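Local coordinates for protein myosin-I heavy chain (Dictyostelium discoideum, PDB 5EJR) that is the heavy chain of a class VII unconventional myosin, an actin-based ATPase motor involved in the early steps of phagocytosis and adhesion, here represented by its C-terminal MyTH4-FERM tail, at residues G1-S4 against Q5-W9. Numbering follows the deposited sequence.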
# COMPACT_ATOMS: atom_id res chain seq x y z
N GLY A 1 9.28 -46.32 -14.88
CA GLY A 1 8.40 -47.45 -14.59
C GLY A 1 7.19 -47.05 -13.77
O GLY A 1 6.08 -46.97 -14.30
N THR A 2 7.41 -46.79 -12.47
CA THR A 2 6.36 -46.38 -11.53
C THR A 2 5.93 -44.93 -11.77
O THR A 2 6.75 -44.11 -12.19
CB THR A 2 6.79 -46.60 -10.07
OG1 THR A 2 7.96 -45.83 -9.79
CG2 THR A 2 7.03 -48.08 -9.74
N ASP A 3 4.66 -44.61 -11.48
CA ASP A 3 4.11 -43.25 -11.63
C ASP A 3 4.76 -42.29 -10.63
O ASP A 3 5.15 -42.71 -9.53
CB ASP A 3 2.58 -43.25 -11.48
CG ASP A 3 1.84 -43.74 -12.71
OD1 ASP A 3 1.58 -42.91 -13.61
OD2 ASP A 3 1.53 -44.95 -12.77
N SER A 4 4.87 -40.99 -11.02
CA SER A 4 5.45 -39.93 -10.18
C SER A 4 4.62 -39.70 -8.92
O SER A 4 3.48 -40.16 -8.86
CB SER A 4 5.57 -38.64 -10.97
OG SER A 4 4.30 -38.06 -11.24
N GLN A 5 5.18 -38.97 -7.94
CA GLN A 5 4.48 -38.64 -6.69
C GLN A 5 3.22 -37.81 -6.98
O GLN A 5 2.19 -38.06 -6.36
CB GLN A 5 5.40 -37.93 -5.69
CG GLN A 5 6.50 -38.81 -5.13
CD GLN A 5 6.09 -39.53 -3.87
OE1 GLN A 5 5.28 -40.47 -3.88
NE2 GLN A 5 6.68 -39.13 -2.75
N LEU A 6 3.29 -36.88 -7.97
CA LEU A 6 2.16 -36.06 -8.38
C LEU A 6 1.04 -36.91 -9.00
O LEU A 6 -0.13 -36.72 -8.64
CB LEU A 6 2.57 -34.90 -9.33
CG LEU A 6 1.44 -34.05 -9.95
CD1 LEU A 6 0.73 -33.19 -8.91
CD2 LEU A 6 1.95 -33.19 -11.07
N ALA A 7 1.39 -37.85 -9.91
CA ALA A 7 0.45 -38.76 -10.57
C ALA A 7 -0.24 -39.66 -9.54
O ALA A 7 -1.44 -39.88 -9.65
CB ALA A 7 1.17 -39.60 -11.62
N GLN A 8 0.52 -40.14 -8.52
CA GLN A 8 -0.00 -40.98 -7.43
C GLN A 8 -1.03 -40.22 -6.60
O GLN A 8 -2.05 -40.80 -6.21
CB GLN A 8 1.13 -41.48 -6.53
CG GLN A 8 1.94 -42.63 -7.13
CD GLN A 8 3.14 -43.00 -6.28
OE1 GLN A 8 3.13 -42.90 -5.04
NE2 GLN A 8 4.20 -43.46 -6.94
N TRP A 9 -0.78 -38.91 -6.36
CA TRP A 9 -1.67 -38.00 -5.64
C TRP A 9 -2.93 -37.77 -6.48
O TRP A 9 -4.04 -37.79 -5.95
CB TRP A 9 -0.94 -36.67 -5.32
CG TRP A 9 -1.80 -35.60 -4.71
CD1 TRP A 9 -1.98 -35.33 -3.39
CD2 TRP A 9 -2.59 -34.63 -5.42
NE1 TRP A 9 -2.84 -34.27 -3.23
CE2 TRP A 9 -3.21 -33.80 -4.46
CE3 TRP A 9 -2.81 -34.36 -6.78
CZ2 TRP A 9 -4.04 -32.74 -4.81
CZ3 TRP A 9 -3.65 -33.32 -7.14
CH2 TRP A 9 -4.27 -32.53 -6.16
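A serine N-cap opens helix 5-11 at the N-terminal end of this MyTH4-FERM fragment, with Ser4 bonded to Ala7 and Gln8 in the first turn. The evidence for the cap is the bond from Ala7 N to Ser4 OG, 3.2 Å long and nearly straight (165° at the hydrogen). A chi1 of 70° sets OG between the backbone N and the carbonyl carbon of its own residue, folding the hydroxyl back over the helix start; there it also lies 3.5 Å from Ala7 CB. Ser4 O accepts the first i-to-i+4 bond, from Gln8 N at 3.0 Å, and Trp9 N bonds to Gln5 O one residue further on.

Gln8 adds a side-chain bond reaching back past the cap. Its CG is anti to the carbonyl carbon and the chain runs extended beyond it, which carries the amide alongside the Ser4 carbonyl, with CG 3.4 Å from Ser4 O, and brings NE2 to 2.9 Å from Asp3 O. This bond is markedly bent (138° at the hydrogen), and NE2 sits well above the Asp3 carbonyl plane, so the approach is not along a lone pair. Asp3 meets the helix through a nonpolar contact as well: its CB is 3.9 Å from Ala7 CB.

Beyond the cap, Leu6 and Trp9 extend away from residues 1-4; both touch Leu144 of helix 142-159, while on helix 104-113 Leu6 meets Tyr112 and Trp9 meets Cys109. Ser4 and Leu6 also touch Gln151. The short helix is thus seated against the helices of the MyTH4 region. A serine hydroxyl oxygen accepting a hydrogen bond from the N3 backbone N-H, followed by i-to-i+4 backbone bonding, is the signature of a helix N-cap.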